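Local structure of putative Type I topoisomerase (Deinococcus radiodurans, 3M4A) at residues G301-L304 with D305-E308. The protein probably relaxes supercoiled DNA as a type IB topoisomerase, transiently breaking and rejoining one strand without using ATP. Numbering follows the deposited sequence.
Sequences GKVL and DDYE
The carboxylate of Asp306 folds back over the turn to take the amide of Val303, three residues earlier, with N to OD2 at 2.9 Å and a nearly straight N-H···O angle of 168°. OD2 receives this hydrogen through its anti lone pair, the one facing away from OD1. The backbone closes the same loop in the reverse sense: Asp306 N gives its hydrogen to Val303 O at 2.9 Å, and one residue on Tyr307 N repeats the pattern to Leu304 O, also at 2.9 Å. These successive i to i+3 bonds wind the short 3-10 turn that follows the Schellman motif ending helix 292-299.

The tight side lies at Val303, Leu304 and Tyr307. Leu304 is buried; its side chain leaves the turn and packs on Ala248 and Glu249 of helix 235-254 and on Ala327 and Leu328 of helix 323-337. With CG of Tyr307 anti to its carbonyl carbon (chi1 -68°), the ring presents its edge to Val303 O, CD2 lying 3.5 Å from that oxygen, and the Tyr307 side chain also touches Met331 and Ser334. Val303 CG2 lies alongside the Asp305 carboxylate, 3.8 Å from its CG.

Packing is sparser toward solvent, where Asp305 and Asp306 are exposed. Lys302 brings CD to 3.7 Å from Tyr307 OH before its amine leads away. At the Gly301 end, a water donates to both Gly301 O and Asp306 OD2, the latter at 2.6 Å.

Held by a backbone amide and a water, OD2 of Asp306 has two donors that should stabilise negative charge, so this side chain is probably ionised and ties the helix exit to the turn.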
ATOM      1  N   GLY A 301       9.960 -15.465 -20.973  1.00 13.52           N
ATOM      2  CA  GLY A 301       8.857 -15.202 -21.902  1.00 13.17           C
ATOM      3  C   GLY A 301       7.467 -15.222 -21.282  1.00 12.67           C
ATOM      4  O   GLY A 301       6.470 -15.450 -21.981  1.00 12.83           O
ATOM      5  N   LYS A 302       7.391 -14.967 -19.976  1.00 12.37           N
ATOM      6  CA  LYS A 302       6.121 -15.007 -19.263  1.00 11.99           C
ATOM      7  C   LYS A 302       5.830 -13.657 -18.621  1.00 11.04           C
ATOM      8  O   LYS A 302       6.716 -13.046 -18.037  1.00  9.71           O
ATOM      9  CB  LYS A 302       6.142 -16.096 -18.204  1.00 12.81           C
ATOM     10  CG  LYS A 302       6.304 -17.512 -18.796  1.00 13.21           C
ATOM     11  CD  LYS A 302       6.533 -18.541 -17.712  1.00 14.46           C
ATOM     12  CE  LYS A 302       6.516 -19.965 -18.283  1.00 16.65           C
ATOM     13  NZ  LYS A 302       7.600 -20.769 -17.680  1.00 19.53           N
ATOM     14  N   VAL A 303       4.584 -13.219 -18.727  1.00  9.57           N
ATOM     15  CA  VAL A 303       4.168 -11.900 -18.206  1.00  9.83           C
ATOM     16  C   VAL A 303       2.852 -12.061 -17.449  1.00  9.17           C
ATOM     17  O   VAL A 303       2.319 -13.182 -17.347  1.00  8.23           O
ATOM     18  CB  VAL A 303       4.024 -10.872 -19.338  1.00  9.19           C
ATOM     19  CG1 VAL A 303       5.410 -10.572 -19.951  1.00  9.57           C
ATOM     20  CG2 VAL A 303       3.052 -11.362 -20.415  1.00  9.00           C
ATOM     21  N   LEU A 304       2.314 -10.968 -16.903  1.00  8.94           N
ATOM     22  CA  LEU A 304       1.088 -11.065 -16.088  1.00  9.70           C
ATOM     23  C   LEU A 304      -0.037 -11.834 -16.794  1.00  9.51           C
ATOM     24  O   LEU A 304      -0.723 -12.624 -16.164  1.00  9.09           O
ATOM     25  CB  LEU A 304       0.566  -9.676 -15.717  1.00  9.52           C
ATOM     26  CG  LEU A 304       1.392  -8.890 -14.708  1.00  9.49           C
ATOM     27  CD1 LEU A 304       0.782  -7.485 -14.520  1.00  7.54           C
ATOM     28  CD2 LEU A 304       1.504  -9.636 -13.374  1.00 10.66           C
ATOM     29  N   ASP A 305      -0.192 -11.599 -18.099  1.00 10.92           N
ATOM     30  CA  ASP A 305      -1.221 -12.270 -18.916  1.00 11.77           C
ATOM     31  C   ASP A 305      -1.231 -13.794 -18.733  1.00 11.92           C
ATOM     32  O   ASP A 305      -2.278 -14.433 -18.822  1.00 13.06           O
ATOM     33  CB  ASP A 305      -0.997 -12.037 -20.417  1.00 12.31           C
ATOM     34  CG  ASP A 305      -0.679 -10.593 -20.787  1.00 15.75           C
ATOM     35  OD1 ASP A 305      -0.712  -9.698 -19.922  1.00 18.20           O
ATOM     36  OD2 ASP A 305      -0.378 -10.371 -21.991  1.00 22.48           O
ATOM     37  N   ASP A 306      -0.054 -14.373 -18.520  1.00 11.62           N
ATOM     38  CA  ASP A 306       0.098 -15.827 -18.396  1.00 12.22           C
ATOM     39  C   ASP A 306      -0.333 -16.381 -17.040  1.00 12.07           C
ATOM     40  O   ASP A 306      -0.418 -17.612 -16.855  1.00 11.87           O
ATOM     41  CB  ASP A 306       1.552 -16.218 -18.674  1.00 12.42           C
ATOM     42  CG  ASP A 306       1.990 -15.855 -20.076  1.00 13.99           C
ATOM     43  OD1 ASP A 306       1.411 -16.403 -21.044  1.00 17.48           O
ATOM     44  OD2 ASP A 306       2.904 -15.025 -20.227  1.00 12.71           O
ATOM     45  N   TYR A 307      -0.600 -15.494 -16.081  1.00 11.51           N
ATOM     46  CA  TYR A 307      -0.967 -15.894 -14.723  1.00 12.28           C
ATOM     47  C   TYR A 307      -2.391 -15.496 -14.337  1.00 12.01           C
ATOM     48  O   TYR A 307      -2.712 -15.386 -13.151  1.00 11.12           O
ATOM     49  CB  TYR A 307       0.042 -15.342 -13.716  1.00 12.29           C
ATOM     50  CG  TYR A 307       1.389 -15.993 -13.880  1.00 12.68           C
ATOM     51  CD1 TYR A 307       1.657 -17.231 -13.297  1.00 13.23           C
ATOM     52  CD2 TYR A 307       2.380 -15.396 -14.639  1.00 12.70           C
ATOM     53  CE1 TYR A 307       2.875 -17.848 -13.459  1.00 12.88           C
ATOM     54  CE2 TYR A 307       3.623 -16.020 -14.812  1.00 13.05           C
ATOM     55  CZ  TYR A 307       3.852 -17.240 -14.228  1.00 13.78           C
ATOM     56  OH  TYR A 307       5.077 -17.850 -14.386  1.00 14.80           O
ATOM     57  N   GLU A 308      -3.231 -15.299 -15.341  1.00 12.65           N
ATOM     58  CA  GLU A 308      -4.653 -15.033 -15.122  0.50 13.26           C
ATOM     59  C   GLU A 308      -5.314 -16.260 -14.498  1.00 13.15           C
ATOM     60  O   GLU A 308      -4.898 -17.392 -14.758  1.00 12.60           O
ATOM     61  CB  GLU A 308      -5.359 -14.729 -16.436  0.50 13.36           C
ATOM     62  CG  GLU A 308      -5.045 -13.378 -17.041  0.50 14.78           C
ATOM     63  CD  GLU A 308      -5.840 -13.141 -18.299  0.50 14.92           C
ATOM     64  OE1 GLU A 308      -5.826 -14.022 -19.183  0.50 17.93           O
ATOM     65  OE2 GLU A 308      -6.493 -12.083 -18.400  0.50 17.28           O
TER
HETATM   66  O   HOH W   1       4.032 -14.750 -22.572  1.00 26.52           O